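Long-range contacts in Di-haem cytochrome c peroxidase family protein (Burkholderia thailandensis E264, PDB 6NX0), which probably reduces hydrogen peroxide with electrons passed between two covalently bound c-type haems, and holds an atypically stable bis-iron(IV) state: residues P185-G193 against F319-I327; H343-T351 against T361-T369. All coordinates share one frame; numbering follows the deposited sequence.

Contact 1: P185-G193 against F319-I327; sequences PFGGLFSDG and FTDFGYDAI. With HEC (heme c), chain B.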
loop_
_atom_site.group_PDB
_atom_site.type_symbol
_atom_site.label_atom_id
_atom_site.label_comp_id
_atom_site.label_asym_id
_atom_site.label_seq_id
_atom_site.Cartn_x
_atom_site.Cartn_y
_atom_site.Cartn_z
ATOM N N PRO A 185 0.656 -9.124 13.814
ATOM C CA PRO A 185 0.924 -9.493 12.423
ATOM C C PRO A 185 1.655 -8.390 11.671
ATOM O O PRO A 185 1.437 -7.196 11.906
ATOM C CB PRO A 185 -0.488 -9.696 11.853
ATOM C CG PRO A 185 -1.312 -8.679 12.632
ATOM C CD PRO A 185 -0.736 -8.672 14.010
ATOM N N PHE A 186 2.541 -8.821 10.778
ATOM C CA PHE A 186 3.280 -7.934 9.895
ATOM C C PHE A 186 3.397 -8.552 8.511
ATOM O O PHE A 186 3.436 -9.775 8.356
ATOM C CB PHE A 186 4.704 -7.670 10.426
ATOM C CG PHE A 186 4.729 -6.992 11.743
ATOM C CD1 PHE A 186 4.660 -7.734 12.916
ATOM C CD2 PHE A 186 4.776 -5.610 11.829
ATOM C CE1 PHE A 186 4.664 -7.107 14.149
ATOM C CE2 PHE A 186 4.780 -4.973 13.055
ATOM C CZ PHE A 186 4.714 -5.732 14.229
ATOM N N GLY A 187 3.524 -7.692 7.496
ATOM C CA GLY A 187 3.839 -8.182 6.168
ATOM C C GLY A 187 2.626 -8.677 5.411
ATOM O O GLY A 187 1.482 -8.581 5.849
ATOM N N GLY A 188 2.909 -9.232 4.251
ATOM C CA GLY A 188 1.911 -9.578 3.252
ATOM C C GLY A 188 1.581 -8.410 2.352
ATOM O O GLY A 188 1.551 -7.253 2.776
ATOM N N LEU A 189 1.313 -8.734 1.087
ATOM C CA LEU A 189 0.950 -7.735 0.100
ATOM C C LEU A 189 -0.565 -7.625 -0.010
ATOM O O LEU A 189 -1.324 -8.509 0.401
ATOM C CB LEU A 189 1.585 -8.064 -1.251
ATOM C CG LEU A 189 3.110 -7.930 -1.216
ATOM C CD1 LEU A 189 3.733 -8.790 -2.288
ATOM C CD2 LEU A 189 3.522 -6.481 -1.408
ATOM N N PHE A 190 -0.990 -6.486 -0.558
ATOM C CA PHE A 190 -2.338 -5.940 -0.449
ATOM C C PHE A 190 -2.584 -5.412 0.969
ATOM O O PHE A 190 -1.885 -5.777 1.924
ATOM C CB PHE A 190 -3.437 -6.946 -0.822
ATOM C CG PHE A 190 -3.378 -7.443 -2.240
ATOM C CD1 PHE A 190 -3.581 -6.571 -3.305
ATOM C CD2 PHE A 190 -3.160 -8.786 -2.509
ATOM C CE1 PHE A 190 -3.571 -7.040 -4.617
ATOM C CE2 PHE A 190 -3.146 -9.260 -3.814
ATOM C CZ PHE A 190 -3.367 -8.398 -4.866
ATOM N N SER A 191 -3.595 -4.562 1.120
ATOM C CA SER A 191 -3.855 -3.916 2.400
ATOM C C SER A 191 -4.394 -4.876 3.445
ATOM O O SER A 191 -4.360 -4.543 4.637
ATOM C CB SER A 191 -4.832 -2.764 2.238
ATOM O OG SER A 191 -4.237 -1.696 1.525
ATOM N N ASP A 192 -4.870 -6.052 3.027
ATOM C CA ASP A 192 -5.277 -7.116 3.937
ATOM C C ASP A 192 -4.273 -8.265 3.967
ATOM O O ASP A 192 -4.559 -9.330 4.536
ATOM C CB ASP A 192 -6.672 -7.612 3.560
ATOM C CG ASP A 192 -6.746 -8.146 2.134
ATOM O OD1 ASP A 192 -5.690 -8.419 1.533
ATOM O OD2 ASP A 192 -7.875 -8.300 1.604
ATOM N N GLY A 193 -3.092 -8.071 3.390
ATOM C CA GLY A 193 -2.015 -9.040 3.466
ATOM C C GLY A 193 -2.293 -10.389 2.833
ATOM O O GLY A 193 -1.577 -11.355 3.122
ATOM N N PHE A 319 8.579 4.689 6.571
ATOM C CA PHE A 319 7.337 5.321 7.008
ATOM C C PHE A 319 6.215 4.306 7.184
ATOM O O PHE A 319 5.031 4.607 7.017
ATOM C CB PHE A 319 6.975 6.471 6.062
ATOM C CG PHE A 319 7.973 7.580 6.149
ATOM C CD1 PHE A 319 7.866 8.544 7.137
ATOM C CD2 PHE A 319 9.068 7.600 5.316
ATOM C CE1 PHE A 319 8.834 9.547 7.248
ATOM C CE2 PHE A 319 10.035 8.608 5.438
ATOM C CZ PHE A 319 9.904 9.560 6.397
ATOM N N THR A 320 6.613 3.104 7.567
ATOM C CA THR A 320 5.728 2.042 7.981
ATOM C C THR A 320 6.588 0.947 8.579
ATOM O O THR A 320 7.736 0.746 8.169
ATOM C CB THR A 320 4.884 1.462 6.837
ATOM O OG1 THR A 320 4.139 0.371 7.395
ATOM C CG2 THR A 320 5.748 0.991 5.675
ATOM N N ASP A 321 6.014 0.253 9.553
ATOM C CA ASP A 321 6.594 -0.972 10.074
ATOM C C ASP A 321 5.993 -2.213 9.431
ATOM O O ASP A 321 6.344 -3.334 9.817
ATOM C CB ASP A 321 6.448 -1.017 11.607
ATOM C CG ASP A 321 5.003 -1.044 12.087
ATOM O OD1 ASP A 321 4.054 -0.987 11.260
ATOM O OD2 ASP A 321 4.817 -1.104 13.336
ATOM N N PHE A 322 5.135 -2.032 8.418
ATOM C CA PHE A 322 4.401 -3.105 7.740
ATOM C C PHE A 322 3.498 -3.880 8.678
ATOM O O PHE A 322 3.077 -4.997 8.343
ATOM C CB PHE A 322 5.357 -4.039 7.000
ATOM C CG PHE A 322 6.259 -3.298 6.042
ATOM C CD1 PHE A 322 5.760 -2.818 4.834
ATOM C CD2 PHE A 322 7.569 -3.014 6.377
ATOM C CE1 PHE A 322 6.585 -2.100 3.950
ATOM C CE2 PHE A 322 8.385 -2.292 5.492
ATOM C CZ PHE A 322 7.872 -1.844 4.282
ATOM N N GLY A 323 3.148 -3.264 9.805
ATOM C CA GLY A 323 2.138 -3.782 10.698
ATOM C C GLY A 323 0.749 -3.356 10.283
ATOM O O GLY A 323 0.540 -2.762 9.227
ATOM N N TYR A 324 -0.213 -3.687 11.140
ATOM C CA TYR A 324 -1.639 -3.509 10.879
ATOM C C TYR A 324 -2.287 -2.721 12.003
ATOM O O TYR A 324 -1.992 -2.938 13.182
ATOM C CB TYR A 324 -2.340 -4.883 10.738
ATOM C CG TYR A 324 -1.945 -5.577 9.460
ATOM C CD1 TYR A 324 -0.734 -6.264 9.336
ATOM C CD2 TYR A 324 -2.778 -5.517 8.338
ATOM C CE1 TYR A 324 -0.365 -6.849 8.133
ATOM C CE2 TYR A 324 -2.419 -6.094 7.160
ATOM C CZ TYR A 324 -1.226 -6.774 7.051
ATOM O OH TYR A 324 -0.932 -7.328 5.820
ATOM N N ASP A 325 -3.171 -1.796 11.643
ATOM C CA ASP A 325 -3.981 -1.130 12.645
ATOM C C ASP A 325 -5.325 -0.730 12.062
ATOM O O ASP A 325 -5.580 -0.858 10.865
ATOM C CB ASP A 325 -3.245 0.076 13.230
ATOM C CG ASP A 325 -3.369 0.138 14.746
ATOM O OD1 ASP A 325 -4.501 -0.008 15.273
ATOM O OD2 ASP A 325 -2.310 0.258 15.401
ATOM N N ALA A 326 -6.205 -0.286 12.949
ATOM C CA ALA A 326 -7.611 -0.042 12.651
ATOM C C ALA A 326 -7.897 1.410 13.000
ATOM O O ALA A 326 -8.207 1.729 14.152
ATOM C CB ALA A 326 -8.508 -0.999 13.439
ATOM N N ILE A 327 -7.812 2.300 12.009
ATOM C CA ILE A 327 -8.068 3.724 12.263
ATOM C C ILE A 327 -9.446 4.172 11.779
ATOM O O ILE A 327 -9.840 5.321 12.058
ATOM C CB ILE A 327 -6.958 4.630 11.679
ATOM C CG1 ILE A 327 -6.955 4.659 10.141
ATOM C CG2 ILE A 327 -5.581 4.197 12.194
ATOM C CD1 ILE A 327 -6.051 5.755 9.549
HETATM FE FE HEC B . -1.948 -3.415 -8.758
HETATM C CHA HEC B . -1.973 -3.473 -5.294
HETATM C CHB HEC B . 1.074 -4.963 -8.747
HETATM C CHC HEC B . -2.334 -4.238 -12.075
HETATM C CHD HEC B . -5.088 -1.998 -8.790
HETATM N NA HEC B . -0.661 -4.001 -7.300
HETATM C C1A HEC B . -0.868 -3.968 -5.936
HETATM C C2A HEC B . 0.303 -4.486 -5.284
HETATM C C3A HEC B . 1.187 -4.795 -6.244
HETATM C C4A HEC B . 0.565 -4.589 -7.526
HETATM C CMA HEC B . 2.541 -5.469 -6.057
HETATM C CAA HEC B . 0.472 -4.646 -3.762
HETATM C CBA HEC B . 1.198 -3.444 -3.185
HETATM C CGA HEC B . 1.262 -3.450 -1.680
HETATM O O1A HEC B . 2.003 -2.568 -1.155
HETATM O O2A HEC B . 0.486 -4.214 -1.028
HETATM N NB HEC B . -0.872 -4.425 -10.151
HETATM C C1B HEC B . 0.363 -5.014 -9.920
HETATM C C2B HEC B . 0.794 -5.634 -11.144
HETATM C C3B HEC B . -0.189 -5.531 -12.045
HETATM C C4B HEC B . -1.232 -4.734 -11.444
HETATM C CMB HEC B . 2.135 -6.357 -11.309
HETATM C CAB HEC B . -0.214 -6.007 -13.511
HETATM C CBB HEC B . -0.220 -7.555 -13.551
HETATM N NC HEC B . -3.408 -3.148 -10.153
HETATM C C1C HEC B . -3.334 -3.527 -11.487
HETATM C C2C HEC B . -4.421 -2.865 -12.172
HETATM C C3C HEC B . -5.181 -2.208 -11.291
HETATM C C4C HEC B . -4.570 -2.404 -9.992
HETATM C CMC HEC B . -4.578 -2.840 -13.701
HETATM C CAC HEC B . -6.215 -1.110 -11.595
HETATM C CBC HEC B . -7.473 -1.683 -12.261
HETATM N ND HEC B . -3.241 -2.802 -7.319
HETATM C C1D HEC B . -4.495 -2.212 -7.570
HETATM C C2D HEC B . -5.152 -2.002 -6.306
HETATM C C3D HEC B . -4.237 -2.511 -5.251
HETATM C C4D HEC B . -3.068 -2.987 -5.939
HETATM C CMD HEC B . -6.565 -1.486 -6.117
HETATM C CAD HEC B . -4.501 -2.555 -3.734
HETATM C CBD HEC B . -5.510 -3.657 -3.504
HETATM C CGD HEC B . -5.597 -4.099 -2.054
HETATM O O1D HEC B . -4.878 -3.523 -1.209
HETATM O O2D HEC B . -6.467 -4.978 -1.794
HETATM O O HOH W 1 0.849 -5.110 13.545
HETATM O O HOH W 2 -3.014 -5.276 -8.321
#
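Tyr-324 already points its CB at segment 185-193, and CG anti to the carbonyl carbon (chi1 -71°) carries the ring on to the Gly-187 carbonyl, while the same choice at Phe-186 sets its ring beside the turn Asp-321 to Gly-323. The hydroxyl OH of Tyr-324 donates to Gly-187 O at 2.7 Å; that oxygen lies in the ring plane, but the donor is tilted 30° from the carbonyl plane. Two more carbonyls flank the rim, Pro-185 O 3.5 Å from CD1 of Tyr-324 and Ser-191 O 3.5 Å from CE2 of Tyr-324 on the other edge. The backbone adds a nearly straight bond (167°) from Gly-187 N to Phe-322 O, 2.9 Å long, and a water links Pro-185 O to Tyr-324 N. Phe-186 CD2 rests 3.4 Å from Gly-323 CA, and Asp-321 OD2 comes to the ring edge of Phe-186 in plane, with the carboxylate almost perpendicular to the ring. Gly-323 N donates to Asp-321 OD1, closing an Asx turn. Further along segment 185-193, Asp-192 forms salt bridges with Arg-158 and Arg-194, and the loop after strand 184-186 binds different propionates of heme c #1, whose iron carries a water, through Phe-190 N and Ser-191 N.

Contact 2: H343-T351 against T361-T369; sequences HFDNGLCDT and TQWCAYLRT. With HEC (heme c), chain C.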
loop_
_atom_site.group_PDB
_atom_site.type_symbol
_atom_site.label_atom_id
_atom_site.label_comp_id
_atom_site.label_asym_id
_atom_site.label_seq_id
_atom_site.Cartn_x
_atom_site.Cartn_y
_atom_site.Cartn_z
ATOM N N HIS A 343 -22.760 -4.089 3.575
ATOM C CA HIS A 343 -21.415 -4.425 3.139
ATOM C C HIS A 343 -20.394 -3.506 3.788
ATOM O O HIS A 343 -20.518 -2.281 3.728
ATOM C CB HIS A 343 -21.249 -4.317 1.621
ATOM C CG HIS A 343 -19.814 -4.355 1.206
ATOM N ND1 HIS A 343 -19.078 -5.519 1.171
ATOM C CD2 HIS A 343 -18.953 -3.355 0.912
ATOM C CE1 HIS A 343 -17.830 -5.234 0.826
ATOM N NE2 HIS A 343 -17.730 -3.931 0.671
ATOM N N PHE A 344 -19.366 -4.111 4.356
ATOM C CA PHE A 344 -18.196 -3.394 4.833
ATOM C C PHE A 344 -16.958 -4.143 4.387
ATOM O O PHE A 344 -16.905 -5.372 4.473
ATOM C CB PHE A 344 -18.190 -3.283 6.379
ATOM C CG PHE A 344 -19.375 -2.557 6.942
ATOM C CD1 PHE A 344 -20.579 -3.219 7.132
ATOM C CD2 PHE A 344 -19.312 -1.206 7.237
ATOM C CE1 PHE A 344 -21.687 -2.541 7.655
ATOM C CE2 PHE A 344 -20.425 -0.529 7.749
ATOM C CZ PHE A 344 -21.607 -1.207 7.930
ATOM N N ASP A 345 -15.948 -3.404 3.950
ATOM C CA ASP A 345 -14.621 -3.967 3.720
ATOM C C ASP A 345 -13.920 -4.032 5.064
ATOM O O ASP A 345 -13.534 -2.998 5.627
ATOM C CB ASP A 345 -13.862 -3.105 2.711
ATOM C CG ASP A 345 -12.424 -3.520 2.519
ATOM O OD1 ASP A 345 -11.947 -4.424 3.214
ATOM O OD2 ASP A 345 -11.761 -2.904 1.635
ATOM N N ASN A 346 -13.774 -5.240 5.594
ATOM C CA ASN A 346 -13.279 -5.453 6.942
ATOM C C ASN A 346 -11.793 -5.752 7.003
ATOM O O ASN A 346 -11.272 -5.999 8.092
ATOM C CB ASN A 346 -14.061 -6.594 7.598
ATOM C CG ASN A 346 -15.503 -6.203 7.900
ATOM O OD1 ASN A 346 -15.772 -5.080 8.323
ATOM N ND2 ASN A 346 -16.425 -7.129 7.685
ATOM N N GLY A 347 -11.090 -5.717 5.882
ATOM C CA GLY A 347 -9.632 -5.808 5.929
ATOM C C GLY A 347 -9.100 -7.163 6.369
ATOM O O GLY A 347 -9.467 -8.230 5.850
ATOM N N LEU A 348 -8.176 -7.110 7.327
ATOM C CA LEU A 348 -7.297 -8.234 7.603
ATOM C C LEU A 348 -8.054 -9.481 8.054
ATOM O O LEU A 348 -7.565 -10.592 7.861
ATOM C CB LEU A 348 -6.274 -7.820 8.661
ATOM C CG LEU A 348 -5.298 -8.861 9.156
ATOM C CD1 LEU A 348 -4.415 -9.367 8.039
ATOM C CD2 LEU A 348 -4.469 -8.282 10.300
ATOM N N CYS A 349 -9.216 -9.344 8.690
ATOM C CA CYS A 349 -9.842 -10.561 9.221
ATOM C C CYS A 349 -10.214 -11.549 8.121
ATOM O O CYS A 349 -10.299 -12.753 8.389
ATOM C CB CYS A 349 -11.076 -10.229 10.062
ATOM S SG CYS A 349 -12.376 -9.291 9.267
ATOM N N ASP A 350 -10.454 -11.090 6.891
ATOM C CA ASP A 350 -10.757 -12.058 5.836
ATOM C C ASP A 350 -9.534 -12.905 5.530
ATOM O O ASP A 350 -9.640 -14.122 5.361
ATOM C CB ASP A 350 -11.263 -11.349 4.579
ATOM C CG ASP A 350 -12.610 -10.642 4.795
ATOM O OD1 ASP A 350 -13.345 -10.952 5.772
ATOM O OD2 ASP A 350 -12.946 -9.771 3.969
ATOM N N THR A 351 -8.357 -12.282 5.500
ATOM C CA THR A 351 -7.115 -13.019 5.360
ATOM C C THR A 351 -6.866 -13.929 6.548
ATOM O O THR A 351 -6.447 -15.079 6.376
ATOM C CB THR A 351 -5.962 -12.034 5.202
ATOM O OG1 THR A 351 -6.209 -11.258 4.034
ATOM C CG2 THR A 351 -4.644 -12.751 5.067
ATOM N N THR A 361 -11.726 -12.718 13.698
ATOM C CA THR A 361 -12.502 -11.483 13.665
ATOM C C THR A 361 -11.947 -10.421 14.609
ATOM O O THR A 361 -12.401 -9.270 14.542
ATOM C CB THR A 361 -13.982 -11.750 13.980
ATOM O OG1 THR A 361 -14.108 -12.233 15.314
ATOM C CG2 THR A 361 -14.578 -12.773 12.974
ATOM N N GLN A 362 -10.959 -10.760 15.449
ATOM C CA GLN A 362 -10.302 -9.727 16.237
ATOM C C GLN A 362 -9.583 -8.745 15.332
ATOM O O GLN A 362 -9.287 -7.625 15.763
ATOM C CB GLN A 362 -9.308 -10.333 17.223
ATOM C CG GLN A 362 -8.066 -10.886 16.570
ATOM C CD GLN A 362 -7.179 -11.676 17.524
ATOM O OE1 GLN A 362 -6.998 -12.895 17.371
ATOM N NE2 GLN A 362 -6.591 -10.979 18.489
ATOM N N TRP A 363 -9.325 -9.143 14.088
ATOM C CA TRP A 363 -8.589 -8.337 13.120
ATOM C C TRP A 363 -9.497 -7.617 12.135
ATOM O O TRP A 363 -8.994 -7.007 11.192
ATOM C CB TRP A 363 -7.602 -9.200 12.329
ATOM C CG TRP A 363 -6.653 -9.967 13.187
ATOM C CD1 TRP A 363 -6.574 -11.333 13.307
ATOM C CD2 TRP A 363 -5.660 -9.427 14.054
ATOM N NE1 TRP A 363 -5.588 -11.671 14.207
ATOM C CE2 TRP A 363 -5.014 -10.518 14.681
ATOM C CE3 TRP A 363 -5.257 -8.128 14.368
ATOM C CZ2 TRP A 363 -3.979 -10.342 15.592
ATOM C CZ3 TRP A 363 -4.243 -7.954 15.274
ATOM C CH2 TRP A 363 -3.611 -9.049 15.880
ATOM N N CYS A 364 -10.812 -7.696 12.287
ATOM C CA CYS A 364 -11.678 -6.922 11.409
ATOM C C CYS A 364 -11.441 -5.439 11.654
ATOM O O CYS A 364 -11.280 -4.997 12.795
ATOM C CB CYS A 364 -13.143 -7.301 11.616
ATOM S SG CYS A 364 -13.599 -8.941 10.917
ATOM N N ALA A 365 -11.380 -4.687 10.562
ATOM C CA ALA A 365 -11.086 -3.253 10.471
ATOM C C ALA A 365 -9.583 -2.971 10.486
ATOM O O ALA A 365 -9.198 -1.799 10.324
ATOM C CB ALA A 365 -11.775 -2.413 11.561
ATOM N N TYR A 366 -8.731 -3.976 10.592
ATOM C CA TYR A 366 -7.300 -3.752 10.498
ATOM C C TYR A 366 -6.852 -3.747 9.043
ATOM O O TYR A 366 -7.308 -4.558 8.232
ATOM C CB TYR A 366 -6.519 -4.828 11.245
ATOM C CG TYR A 366 -6.465 -4.656 12.741
ATOM C CD1 TYR A 366 -7.601 -4.769 13.540
ATOM C CD2 TYR A 366 -5.252 -4.403 13.370
ATOM C CE1 TYR A 366 -7.518 -4.594 14.933
ATOM C CE2 TYR A 366 -5.162 -4.261 14.730
ATOM C CZ TYR A 366 -6.292 -4.357 15.505
ATOM O OH TYR A 366 -6.163 -4.195 16.881
ATOM N N LEU A 367 -5.920 -2.852 8.740
ATOM C CA LEU A 367 -5.346 -2.684 7.411
ATOM C C LEU A 367 -3.852 -2.440 7.561
ATOM O O LEU A 367 -3.397 -1.926 8.583
ATOM C CB LEU A 367 -6.015 -1.515 6.673
ATOM C CG LEU A 367 -7.492 -1.710 6.368
ATOM C CD1 LEU A 367 -8.113 -0.359 6.007
ATOM C CD2 LEU A 367 -7.636 -2.722 5.231
ATOM N N ARG A 368 -3.083 -2.804 6.538
ATOM C CA ARG A 368 -1.631 -2.648 6.610
ATOM C C ARG A 368 -1.264 -1.167 6.570
ATOM O O ARG A 368 -1.719 -0.427 5.695
ATOM C CB ARG A 368 -0.920 -3.395 5.471
ATOM C CG ARG A 368 0.524 -3.827 5.839
ATOM C CD ARG A 368 1.309 -4.479 4.678
ATOM N NE ARG A 368 1.695 -3.439 3.727
ATOM C CZ ARG A 368 1.541 -3.476 2.416
ATOM N NH1 ARG A 368 1.070 -4.553 1.795
ATOM N NH2 ARG A 368 1.876 -2.400 1.723
ATOM N N THR A 369 -0.440 -0.730 7.519
ATOM C CA THR A 369 -0.022 0.666 7.544
ATOM C C THR A 369 0.782 0.973 6.291
ATOM O O THR A 369 1.825 0.341 6.065
ATOM C CB THR A 369 0.799 0.933 8.783
ATOM O OG1 THR A 369 -0.037 0.662 9.924
ATOM C CG2 THR A 369 1.284 2.367 8.785
HETATM FE FE HEC C . -1.431 6.944 9.194
HETATM C CHA HEC C . -2.850 5.806 6.289
HETATM C CHB HEC C . -0.632 9.908 7.654
HETATM C CHC HEC C . -0.618 8.333 12.223
HETATM C CHD HEC C . -1.857 3.903 10.684
HETATM N NA HEC C . -1.641 7.684 7.316
HETATM C C1A HEC C . -2.221 7.014 6.255
HETATM C C2A HEC C . -2.265 7.934 5.149
HETATM C C3A HEC C . -1.564 9.020 5.495
HETATM C C4A HEC C . -1.160 8.891 6.873
HETATM C CMA HEC C . -1.395 10.308 4.694
HETATM C CAA HEC C . -2.793 7.595 3.736
HETATM C CBA HEC C . -1.696 7.010 2.864
HETATM C CGA HEC C . -2.140 6.530 1.503
HETATM O O1A HEC C . -1.270 5.887 0.840
HETATM O O2A HEC C . -3.364 6.511 1.192
HETATM N NB HEC C . -0.737 8.731 9.825
HETATM C C1B HEC C . -0.417 9.814 9.002
HETATM C C2B HEC C . 0.065 10.895 9.842
HETATM C C3B HEC C . 0.011 10.505 11.114
HETATM C C4B HEC C . -0.448 9.123 11.116
HETATM C CMB HEC C . 0.598 12.242 9.289
HETATM C CAB HEC C . 0.293 11.324 12.399
HETATM C CBB HEC C . -0.652 12.545 12.481
HETATM N NC HEC C . -1.194 6.240 11.071
HETATM C C1C HEC C . -0.921 7.000 12.192
HETATM C C2C HEC C . -0.944 6.120 13.327
HETATM C C3C HEC C . -1.189 4.875 12.895
HETATM C C4C HEC C . -1.390 4.928 11.467
HETATM C CMC HEC C . -0.612 6.623 14.749
HETATM C CAC HEC C . -1.061 3.572 13.700
HETATM C CBC HEC C . -2.105 3.600 14.836
HETATM N ND HEC C . -2.161 5.174 8.567
HETATM C C1D HEC C . -2.258 4.038 9.378
HETATM C C2D HEC C . -3.039 3.060 8.680
HETATM C C3D HEC C . -3.425 3.658 7.383
HETATM C C4D HEC C . -2.803 4.955 7.352
HETATM C CMD HEC C . -3.427 1.663 9.155
HETATM C CAD HEC C . -4.299 3.017 6.298
HETATM C CBD HEC C . -5.750 3.279 6.651
HETATM C CGD HEC C . -6.654 3.024 5.472
HETATM O O1D HEC C . -6.138 2.852 4.341
HETATM O O2D HEC C . -7.898 3.173 5.648
#
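A disulfide between Cys-349 and Cys-364 defines this contact, stapling helix 348-354 near its start to the type II turn Trp-363 to Tyr-366. The SG atoms of Cys-349 and Cys-364 are 2.1 Å apart, and the S-S torsion of 94° is close to the relaxed value. The bridge is reached from unlike rotamers: SG of Cys-349 stands between its backbone N and carbonyl carbon (chi1 57°), that of Cys-364 anti to its carbonyl carbon. Two backbone bonds run alongside. Ala-365 N donates to Asn-346 O at 2.8 Å, and Leu-348 N donates to Tyr-366 O, also at 2.8 Å, so the turn is gripped at successive points. With CG anti to the backbone N (chi1 177°), Leu-348 lies beside Trp-363, both pointing the same way, with CD2 of Leu-348 3.8 Å from CB of Trp-363. CB of Leu-348 meets CB of Tyr-366 at 4.0 Å. Within the turn, Trp-363 CE3 stands over the centre of the Tyr-366 ring. Gly-347 has no side chain, and its CA can lie 3.7 Å from CD2 of Leu-367 and also close to Tyr-366 O. Asp-345 OD1 accepts from Gly-347 N in an Asx turn, and OD2 of Asp-345 is salt-bridged to Arg-158. Leu-367 CD1 reaches a propionate oxygen, O2D, of heme c #2 at 3.6 Å, whereas Arg-368 hydrogen-bonds a propionate of heme c #1. Strand 367-368 pairs antiparallel with strand 324-325, whose Tyr-324 touches Leu-348 and Tyr-366, while Pro-185 of strand 184-186 packs on Leu-348 and Trp-363.

How the contacts relate
Following the chain, segment 185-193 comes first, and contact 1 closes an excursion of 125 residues, about half of it helix and with no strand, when the chain returns at 319-327. Contact 2 then opens and shuts within the next few dozen residues, its segments only nine residues apart; the two contacts are therefore in series, neither nested nor crossed. In space they meet, with centres 11 Å apart, and a two-stranded sheet takes one strand from each. Asp-192 O lies 2.6 Å from Thr-351 OG1 and Thr-320 OG1 2.7 Å from Thr-369 O, both probable hydrogen bonds. The two contacts join the heme c #1 propionate loop to that sheet and helix 348-354, with Leu-367 and Thr-369 at heme c #2.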